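Local structure of precorrin-2 dehydrogenase (3DFZ) at residues K48-E53 / F94-T99; A133-G138 / L142-D147; T173-E178 / R213-Q218. The protein catalyses the NAD(+)-dependent dehydrogenation of precorrin-2 to sirohydrochlorin, a precursor of both siroheme and adenosylcobalamin. One frame throughout, in Å; residues are numbered along the deposited sequence. Where two conformers were deposited one is given.

How the interactions relate
The three contacts follow one another along the chain; none nests in or crosses another. Interaction 1 comes first and closes a loop of 40 residues. It joins helix 41-50 to strand 94-97 within the putative NAD(P)-binding region. Interaction 2 closes a tight hairpin between strands 129-137 and 140-145, with its centre about 17 Å from that of interaction 1. Interaction 3 closes a mostly helical loop of 34 residues and pairs helix 168-184 with helix 209-218. Interactions 2 and 3 meet where R137 O lies 3.4 Å from T173 OG1. Interactions 1 and 3 are far apart, about 36 Å between centres. All three reach the second subunit.

Interaction 1. Residues K48-E53 / F94-T99; sequences KGFLQE and FIVVAT
F50 and V96 meet across the gap between helix 41-50 and strand 94-97, their side chains coming from opposite directions. The far end of the F50 ring does the touching. F50 CE2 lies 3.9 Å from V96 CG2, and F50 CZ lies 4.0 Å from the same methyl. The methyl reaches the ring obliquely. On V96, CG1 stands anti to the backbone N (chi1 179°). This sets CG2 beside the backbone N, and CG2 is the branch that meets the ring. F94, two residues earlier on the same side of the strand, adds a looser contact: its CE1 is 4.3 Å from F50 CE2. The two rings also approach obliquely. No hydrogen bond crosses the contact, which rests on apolar side chains alone.

The backbones stay well apart, with F50 CA 11.1 Å from F94 CA, and it is the side chains that bridge the distance. This is a helix packed on a parallel sheet, as in the Rossmann-type NAD(P)-binding fold. Strand 94-97 lies between strands 33-37 and 117-120 in that sheet. Helix 41-50 follows strand 33-37 and the glycine-rich turn. The side chain of V96 is about 7 Å from that of I42, a probable NAD(+)-binding residue by similarity with relatives.

F50 CB leaves the helix on the strand side, and with F50 CG between its backbone N and carbonyl carbon (chi1 48°) the CE2 and CZ atoms come to V96. A type I turn from F50 to E53 follows, closed by E53 N to F50 O at 3.2 Å. The three touching residues are buried. Y23 of the second subunit adds cover to two of them: its ring meets that of F50 edge-to-face, and it packs on F94.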
loop_
_atom_site.group_PDB
_atom_site.type_symbol
_atom_site.label_atom_id
_atom_site.label_comp_id
_atom_site.label_asym_id
_atom_site.label_seq_id
_atom_site.Cartn_x
_atom_site.Cartn_y
_atom_site.Cartn_z
ATOM N N LYS B 48 -16.641 0.962 3.229
ATOM C CA LYS B 48 -16.736 -0.195 2.337
ATOM C C LYS B 48 -15.429 -0.963 2.256
ATOM O O LYS B 48 -15.434 -2.181 2.341
ATOM C CB LYS B 48 -17.165 0.230 0.935
ATOM C CG LYS B 48 -18.581 -0.169 0.585
ATOM C CD LYS B 48 -19.249 0.902 -0.295
ATOM C CE LYS B 48 -20.677 0.512 -0.715
ATOM N NZ LYS B 48 -21.468 1.691 -1.214
ATOM N N GLY B 49 -14.323 -0.236 2.107
ATOM C CA GLY B 49 -12.975 -0.799 1.996
ATOM C C GLY B 49 -12.526 -1.659 3.152
ATOM O O GLY B 49 -11.792 -2.631 2.953
ATOM N N PHE B 50 -12.959 -1.330 4.367
ATOM C CA PHE B 50 -12.503 -2.093 5.550
ATOM C C PHE B 50 -13.618 -2.730 6.413
ATOM O O PHE B 50 -13.398 -3.148 7.559
ATOM C CB PHE B 50 -11.487 -1.283 6.386
ATOM C CG PHE B 50 -11.911 0.142 6.681
ATOM C CD1 PHE B 50 -12.889 0.415 7.646
ATOM C CD2 PHE B 50 -11.303 1.210 6.020
ATOM C CE1 PHE B 50 -13.273 1.732 7.928
ATOM C CE2 PHE B 50 -11.671 2.534 6.289
ATOM C CZ PHE B 50 -12.668 2.798 7.247
ATOM N N LEU B 51 -14.801 -2.839 5.829
ATOM C CA LEU B 51 -15.976 -3.369 6.522
ATOM C C LEU B 51 -15.884 -4.878 6.846
ATOM O O LEU B 51 -16.438 -5.343 7.861
ATOM C CB LEU B 51 -17.217 -3.066 5.680
ATOM C CG LEU B 51 -18.624 -3.321 6.179
ATOM C CD1 LEU B 51 -18.952 -2.473 7.375
ATOM C CD2 LEU B 51 -19.568 -3.011 5.028
ATOM N N GLN B 52 -15.192 -5.628 5.989
ATOM C CA GLN B 52 -14.973 -7.051 6.201
ATOM C C GLN B 52 -13.610 -7.349 6.844
ATOM O O GLN B 52 -13.092 -8.465 6.708
ATOM C CB GLN B 52 -15.078 -7.799 4.872
ATOM C CG GLN B 52 -16.447 -7.746 4.231
ATOM C CD GLN B 52 -16.360 -7.550 2.735
ATOM O OE1 GLN B 52 -15.265 -7.407 2.179
ATOM N NE2 GLN B 52 -17.512 -7.533 2.069
ATOM N N GLU B 53 -13.032 -6.372 7.547
ATOM C CA GLU B 53 -11.656 -6.498 8.067
ATOM C C GLU B 53 -11.504 -6.845 9.551
ATOM O O GLU B 53 -10.373 -7.023 10.027
ATOM C CB GLU B 53 -10.817 -5.252 7.730
ATOM C CG GLU B 53 -10.638 -4.998 6.226
ATOM C CD GLU B 53 -9.823 -6.088 5.516
ATOM O OE1 GLU B 53 -8.743 -6.502 6.035
ATOM O OE2 GLU B 53 -10.267 -6.534 4.436
ATOM N N PHE B 94 -6.659 3.788 13.796
ATOM C CA PHE B 94 -6.709 4.347 12.441
ATOM C C PHE B 94 -7.845 5.344 12.312
ATOM O O PHE B 94 -9.005 5.009 12.555
ATOM C CB PHE B 94 -6.884 3.227 11.406
ATOM C CG PHE B 94 -6.892 3.689 9.954
ATOM C CD1 PHE B 94 -7.763 3.103 9.046
ATOM C CD2 PHE B 94 -5.996 4.661 9.489
ATOM C CE1 PHE B 94 -7.762 3.491 7.708
ATOM C CE2 PHE B 94 -5.995 5.063 8.164
ATOM C CZ PHE B 94 -6.873 4.466 7.265
ATOM N N ILE B 95 -7.500 6.565 11.920
ATOM C CA ILE B 95 -8.480 7.632 11.730
ATOM C C ILE B 95 -8.620 7.953 10.255
ATOM O O ILE B 95 -7.627 8.243 9.583
ATOM C CB ILE B 95 -8.067 8.904 12.531
ATOM C CG1 ILE B 95 -8.201 8.638 14.032
ATOM C CG2 ILE B 95 -8.895 10.122 12.142
ATOM C CD1 ILE B 95 -7.893 9.855 14.915
ATOM N N VAL B 96 -9.846 7.893 9.754
ATOM C CA VAL B 96 -10.158 8.363 8.416
ATOM C C VAL B 96 -10.950 9.665 8.575
ATOM O O VAL B 96 -11.976 9.689 9.274
ATOM C CB VAL B 96 -11.007 7.318 7.602
ATOM C CG1 VAL B 96 -11.332 7.852 6.194
ATOM C CG2 VAL B 96 -10.301 5.971 7.479
ATOM N N VAL B 97 -10.464 10.751 7.961
ATOM C CA VAL B 97 -11.190 12.028 7.931
ATOM C C VAL B 97 -11.840 12.137 6.550
ATOM O O VAL B 97 -11.162 12.184 5.537
ATOM C CB VAL B 97 -10.270 13.230 8.241
ATOM C CG1 VAL B 97 -11.052 14.526 8.267
ATOM C CG2 VAL B 97 -9.567 13.032 9.568
ATOM N N ALA B 98 -13.162 12.113 6.513
ATOM C CA ALA B 98 -13.901 12.103 5.257
ATOM C C ALA B 98 -15.133 12.987 5.393
ATOM O O ALA B 98 -16.246 12.587 5.036
ATOM C CB ALA B 98 -14.297 10.690 4.885
ATOM N N THR B 99 -14.915 14.192 5.919
ATOM C CA THR B 99 -15.965 15.195 6.059
ATOM C C THR B 99 -15.867 16.283 4.952
ATOM O O THR B 99 -15.216 16.067 3.906
ATOM C CB THR B 99 -15.964 15.781 7.509
ATOM O OG1 THR B 99 -17.014 16.738 7.665
ATOM C CG2 THR B 99 -14.648 16.432 7.841
#

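Interaction 2. Residues A133-G138 / L142-D147; sequences AQFSRG and LAISTD
A133 and I144 form an antiparallel hydrogen-bonded pair and are joined twice through their backbones. A133 N gives to I144 O at 2.8 Å with a bent N-H...O angle of 138°. I144 N gives back to A133 O, also at 2.8 Å but straighter. The same carbonyl of A133 takes a CA-H...O contact from A143.

Q134 faces A143 as a non-hydrogen-bonded pair. Their side chains lie on the other face of the hairpin from those of A133 and I144, and Q134 CG is 4.0 Å from A143 CB. Q134 CA makes a CA-H...O contact to L142 O at 3.1 Å.

F135 pairs with L142 through two more backbone bonds. The one from L142 N to F135 O is 3.0 Å long and nearly straight, at 177°. The two side chains lie side by side and point the same way. F135 CG stands between its backbone N and carbonyl carbon (chi1 74°). The ring thus leans over to the partner strand, with F135 CZ only 3.4 Å from L142 CD1. I144 CD1 comes to the edge of the ring, near its plane, at 4.4 Å from F135 CD2.

Beyond F135 the first strand has no more partners in 142-147. R137 instead bonds the end of helix 151-164 and the residue after it: its NH2 to S162 O and its NE to Y165 O. The face of the beta hairpin with A133, F135 and I144 packs on helix 151-164 through T154, I157 and L161. Residues L142 to S145 pair antiparallel with a strand of the second subunit, which carries the sheet across the dimer interface.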
loop_
_atom_site.group_PDB
_atom_site.type_symbol
_atom_site.label_atom_id
_atom_site.label_comp_id
_atom_site.label_asym_id
_atom_site.label_seq_id
_atom_site.Cartn_x
_atom_site.Cartn_y
_atom_site.Cartn_z
ATOM N N ALA B 133 -5.569 3.815 -5.942
ATOM C CA ALA B 133 -6.619 3.224 -6.780
ATOM C C ALA B 133 -6.348 1.734 -6.795
ATOM O O ALA B 133 -5.196 1.303 -6.657
ATOM C CB ALA B 133 -6.613 3.805 -8.219
ATOM N N GLN B 134 -7.401 0.938 -6.900
ATOM C CA GLN B 134 -7.224 -0.502 -6.921
ATOM C C GLN B 134 -8.208 -1.086 -7.876
ATOM O O GLN B 134 -9.315 -0.573 -8.026
ATOM C CB GLN B 134 -7.495 -1.102 -5.531
ATOM C CG GLN B 134 -6.486 -0.731 -4.457
ATOM C CD GLN B 134 -7.066 -0.830 -3.072
ATOM O OE1 GLN B 134 -7.472 -1.918 -2.633
ATOM N NE2 GLN B 134 -7.113 0.306 -2.363
ATOM N N PHE B 135 -7.812 -2.172 -8.525
ATOM C CA PHE B 135 -8.797 -3.062 -9.141
ATOM C C PHE B 135 -8.352 -4.463 -8.882
ATOM O O PHE B 135 -7.196 -4.723 -8.547
ATOM C CB PHE B 135 -9.047 -2.795 -10.649
ATOM C CG PHE B 135 -7.929 -3.270 -11.553
ATOM C CD1 PHE B 135 -7.967 -4.545 -12.128
ATOM C CD2 PHE B 135 -6.832 -2.462 -11.799
ATOM C CE1 PHE B 135 -6.915 -5.003 -12.940
ATOM C CE2 PHE B 135 -5.798 -2.907 -12.608
ATOM C CZ PHE B 135 -5.838 -4.186 -13.175
ATOM N N SER B 136 -9.294 -5.371 -9.032
ATOM C CA SER B 136 -9.085 -6.747 -8.705
ATOM C C SER B 136 -9.445 -7.543 -9.948
ATOM O O SER B 136 -10.324 -7.135 -10.707
ATOM C CB SER B 136 -9.995 -7.107 -7.526
ATOM O OG SER B 136 -9.456 -8.181 -6.768
ATOM N N ARG B 137 -8.740 -8.644 -10.179
ATOM C CA ARG B 137 -9.245 -9.726 -11.058
ATOM C C ARG B 137 -9.259 -11.009 -10.253
ATOM O O ARG B 137 -8.266 -11.714 -10.181
ATOM C CB ARG B 137 -8.389 -9.901 -12.335
ATOM C CG ARG B 137 -8.414 -8.713 -13.277
ATOM C CD ARG B 137 -9.821 -8.417 -13.838
ATOM N NE ARG B 137 -9.724 -7.356 -14.830
ATOM C CZ ARG B 137 -10.747 -6.688 -15.332
ATOM N NH1 ARG B 137 -11.987 -6.943 -14.916
ATOM N NH2 ARG B 137 -10.530 -5.756 -16.253
ATOM N N GLY B 138 -10.383 -11.284 -9.606
ATOM C CA GLY B 138 -10.472 -12.391 -8.655
ATOM C C GLY B 138 -9.543 -12.091 -7.507
ATOM O O GLY B 138 -9.596 -11.005 -6.913
ATOM N N LEU B 142 -4.293 -5.178 -7.938
ATOM C CA LEU B 142 -3.329 -4.138 -8.298
ATOM C C LEU B 142 -3.688 -2.825 -7.594
ATOM O O LEU B 142 -4.837 -2.405 -7.584
ATOM C CB LEU B 142 -3.286 -3.931 -9.846
ATOM C CG LEU B 142 -2.733 -5.148 -10.613
ATOM C CD1 LEU B 142 -2.723 -4.948 -12.121
ATOM C CD2 LEU B 142 -1.328 -5.492 -10.147
ATOM N N ALA B 143 -2.686 -2.182 -7.018
ATOM C CA ALA B 143 -2.864 -0.879 -6.413
ATOM C C ALA B 143 -1.973 0.138 -7.126
ATOM O O ALA B 143 -0.808 -0.119 -7.366
ATOM C CB ALA B 143 -2.540 -0.954 -4.921
ATOM N N ILE B 144 -2.530 1.294 -7.454
ATOM C CA ILE B 144 -1.827 2.329 -8.191
ATOM C C ILE B 144 -1.898 3.654 -7.456
ATOM O O ILE B 144 -2.982 4.076 -7.057
ATOM C CB ILE B 144 -2.486 2.585 -9.576
ATOM C CG1 ILE B 144 -2.670 1.283 -10.366
ATOM C CG2 ILE B 144 -1.689 3.688 -10.362
ATOM C CD1 ILE B 144 -4.065 0.660 -10.347
ATOM N N SER B 145 -0.765 4.334 -7.322
ATOM C CA SER B 145 -0.749 5.657 -6.724
ATOM C C SER B 145 0.216 6.566 -7.460
ATOM O O SER B 145 1.186 6.110 -8.049
ATOM C CB SER B 145 -0.326 5.556 -5.247
ATOM O OG SER B 145 -0.375 6.815 -4.576
ATOM N N THR B 146 -0.064 7.862 -7.429
ATOM C CA THR B 146 0.884 8.853 -7.896
ATOM C C THR B 146 1.141 9.858 -6.770
ATOM O O THR B 146 1.564 10.994 -7.023
ATOM C CB THR B 146 0.434 9.588 -9.200
ATOM O OG1 THR B 146 -0.724 10.377 -8.935
ATOM C CG2 THR B 146 0.142 8.615 -10.355
ATOM N N ASP B 147 0.869 9.439 -5.526
ATOM C CA ASP B 147 1.097 10.270 -4.339
ATOM C C ASP B 147 0.284 11.547 -4.455
ATOM O O ASP B 147 0.737 12.628 -4.089
ATOM C CB ASP B 147 2.597 10.584 -4.216
ATOM C CG ASP B 147 3.040 10.833 -2.795
ATOM O OD1 ASP B 147 2.246 10.595 -1.859
ATOM O OD2 ASP B 147 4.200 11.265 -2.603
#

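Interaction 3. Residues T173-E178 / R213-Q218; sequences TQFLYE and REFLQQ
F175 reaches across to F215 and L216 with the outer end of its ring. F175 CZ lies 3.9 Å from F215 CD2, and the two side chains cross at about a right angle. Their rings meet obliquely. L216 comes to the edge of the F175 ring, near its plane, with its CG 4.1 Å from F175 CE1. The other touch is on E178. Its extended chain crosses that of L216 at about a right angle, and L216 CD2 rests 3.8 Å from E178 OE2. No hydrogen bond joins the two segments.

F175 CG stands anti to the backbone N (chi1 161°). From there the ring spans much of the gap between segment axes that approach no closer than 11.1 Å. Around this first shell, I200 and Y205 touch both phenylalanines. L196 and E199 of helix 190-199 pack on F215, and C179 touches F215 and L216.

The segments run nearly parallel, at 8°, and come from helices separated in sequence by two others. This is side-to-side packing of near-parallel helices in a small helical domain, here the SirC C-terminal domain, with F175 and F215 buried and L216 and E178 partly exposed.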
loop_
_atom_site.group_PDB
_atom_site.type_symbol
_atom_site.label_atom_id
_atom_site.label_comp_id
_atom_site.label_asym_id
_atom_site.label_seq_id
_atom_site.Cartn_x
_atom_site.Cartn_y
_atom_site.Cartn_z
ATOM N N THR B 173 -6.316 -16.918 -11.522
ATOM C CA THR B 173 -5.859 -16.923 -10.126
ATOM C C THR B 173 -6.686 -17.903 -9.304
ATOM O O THR B 173 -6.246 -18.343 -8.242
ATOM C CB THR B 173 -5.826 -15.510 -9.483
ATOM O OG1 THR B 173 -7.102 -14.846 -9.655
ATOM C CG2 THR B 173 -4.732 -14.695 -10.148
ATOM N N GLN B 174 -7.864 -18.263 -9.817
ATOM C CA GLN B 174 -8.649 -19.342 -9.224
ATOM C C GLN B 174 -7.993 -20.685 -9.484
ATOM O O GLN B 174 -7.902 -21.503 -8.569
ATOM C CB GLN B 174 -10.131 -19.324 -9.695
ATOM C CG GLN B 174 -10.984 -20.527 -9.218
ATOM C CD GLN B 174 -11.124 -20.659 -7.672
ATOM O OE1 GLN B 174 -11.066 -19.671 -6.932
ATOM N NE2 GLN B 174 -11.320 -21.889 -7.204
ATOM N N PHE B 175 -7.576 -20.934 -10.735
ATOM C CA PHE B 175 -6.713 -22.099 -11.036
ATOM C C PHE B 175 -5.472 -22.122 -10.146
ATOM O O PHE B 175 -5.154 -23.142 -9.544
ATOM C CB PHE B 175 -6.301 -22.121 -12.528
ATOM C CG PHE B 175 -5.077 -23.001 -12.835
ATOM C CD1 PHE B 175 -5.193 -24.388 -12.905
ATOM C CD2 PHE B 175 -3.822 -22.429 -13.055
ATOM C CE1 PHE B 175 -4.069 -25.209 -13.187
ATOM C CE2 PHE B 175 -2.681 -23.246 -13.345
ATOM C CZ PHE B 175 -2.816 -24.639 -13.414
ATOM N N LEU B 176 -4.756 -21.001 -10.092
ATOM C CA LEU B 176 -3.504 -20.939 -9.316
ATOM C C LEU B 176 -3.715 -21.191 -7.851
ATOM O O LEU B 176 -2.838 -21.750 -7.189
ATOM C CB LEU B 176 -2.778 -19.585 -9.494
ATOM C CG LEU B 176 -2.226 -19.270 -10.892
ATOM C CD1 LEU B 176 -1.707 -17.833 -10.958
ATOM C CD2 LEU B 176 -1.124 -20.259 -11.253
ATOM N N TYR B 177 -4.854 -20.740 -7.329
ATOM C CA TYR B 177 -5.184 -20.924 -5.906
ATOM C C TYR B 177 -5.370 -22.415 -5.597
ATOM O O TYR B 177 -4.745 -22.940 -4.661
ATOM C CB TYR B 177 -6.424 -20.107 -5.501
ATOM C CG TYR B 177 -6.705 -20.189 -3.998
ATOM C CD1 TYR B 177 -5.934 -19.455 -3.083
ATOM C CD2 TYR B 177 -7.707 -21.010 -3.502
ATOM C CE1 TYR B 177 -6.162 -19.543 -1.731
ATOM C CE2 TYR B 177 -7.947 -21.099 -2.164
ATOM C CZ TYR B 177 -7.173 -20.371 -1.267
ATOM O OH TYR B 177 -7.415 -20.457 0.091
ATOM N N GLU B 178 -6.198 -23.096 -6.397
ATOM C CA GLU B 178 -6.379 -24.540 -6.255
ATOM C C GLU B 178 -5.056 -25.301 -6.368
ATOM O O GLU B 178 -4.804 -26.204 -5.592
ATOM C CB GLU B 178 -7.409 -25.064 -7.253
ATOM C CG GLU B 178 -7.688 -26.555 -7.183
ATOM C CD GLU B 178 -8.839 -26.983 -8.095
ATOM O OE1 GLU B 178 -9.582 -26.109 -8.617
ATOM O OE2 GLU B 178 -9.024 -28.203 -8.261
ATOM N N ARG B 213 -6.347 -28.047 -16.663
ATOM C CA ARG B 213 -6.963 -29.301 -16.235
ATOM C C ARG B 213 -6.048 -30.497 -16.193
ATOM O O ARG B 213 -6.103 -31.272 -15.251
ATOM C CB ARG B 213 -8.188 -29.615 -17.085
ATOM C CG ARG B 213 -9.287 -28.607 -16.891
ATOM C CD ARG B 213 -10.247 -28.613 -18.055
ATOM N NE ARG B 213 -11.272 -27.581 -17.873
ATOM C CZ ARG B 213 -12.446 -27.582 -18.494
ATOM N NH1 ARG B 213 -12.745 -28.534 -19.388
ATOM N NH2 ARG B 213 -13.303 -26.622 -18.239
ATOM N N GLU B 214 -5.208 -30.649 -17.209
ATOM C CA GLU B 214 -4.196 -31.715 -17.236
ATOM C C GLU B 214 -3.137 -31.578 -16.138
ATOM O O GLU B 214 -2.567 -32.579 -15.724
ATOM C CB GLU B 214 -3.504 -31.788 -18.604
ATOM C CG GLU B 214 -4.441 -32.111 -19.742
ATOM C CD GLU B 214 -3.756 -32.350 -21.079
ATOM O OE1 GLU B 214 -2.586 -31.901 -21.313
ATOM O OE2 GLU B 214 -4.417 -33.013 -21.903
ATOM N N PHE B 215 -2.843 -30.345 -15.722
ATOM C CA PHE B 215 -1.913 -30.108 -14.619
ATOM C C PHE B 215 -2.543 -30.470 -13.272
ATOM O O PHE B 215 -1.876 -31.072 -12.421
ATOM C CB PHE B 215 -1.438 -28.657 -14.562
ATOM C CG PHE B 215 -0.440 -28.410 -13.469
ATOM C CD1 PHE B 215 0.898 -28.787 -13.634
ATOM C CD2 PHE B 215 -0.838 -27.850 -12.254
ATOM C CE1 PHE B 215 1.829 -28.575 -12.603
ATOM C CE2 PHE B 215 0.071 -27.642 -11.237
ATOM C CZ PHE B 215 1.411 -28.010 -11.405
ATOM N N LEU B 216 -3.822 -30.111 -13.096
ATOM C CA LEU B 216 -4.594 -30.517 -11.915
ATOM C C LEU B 216 -4.599 -32.031 -11.771
ATOM O O LEU B 216 -4.348 -32.535 -10.677
ATOM C CB LEU B 216 -6.046 -29.999 -11.957
ATOM C CG LEU B 216 -6.197 -28.489 -11.830
ATOM C CD1 LEU B 216 -7.577 -28.025 -12.290
ATOM C CD2 LEU B 216 -5.874 -28.014 -10.389
ATOM N N GLN B 217 -4.880 -32.738 -12.873
ATOM C CA GLN B 217 -4.861 -34.199 -12.901
ATOM C C GLN B 217 -3.477 -34.739 -12.539
ATOM O O GLN B 217 -3.359 -35.747 -11.852
ATOM C CB GLN B 217 -5.231 -34.734 -14.301
ATOM C CG GLN B 217 -6.642 -34.414 -14.807
ATOM C CD GLN B 217 -6.954 -35.105 -16.144
ATOM O OE1 GLN B 217 -7.135 -36.332 -16.195
ATOM N NE2 GLN B 217 -6.999 -34.319 -17.234
ATOM N N GLN B 218 -2.436 -34.076 -13.034
ATOM C CA GLN B 218 -1.059 -34.492 -12.811
ATOM C C GLN B 218 -0.645 -34.457 -11.333
ATOM O O GLN B 218 -0.055 -35.412 -10.828
ATOM C CB GLN B 218 -0.113 -33.636 -13.645
ATOM C CG GLN B 218 1.338 -33.686 -13.199
ATOM C CD GLN B 218 2.217 -32.805 -14.037
ATOM O OE1 GLN B 218 1.811 -32.366 -15.120
ATOM N NE2 GLN B 218 3.447 -32.549 -13.555
#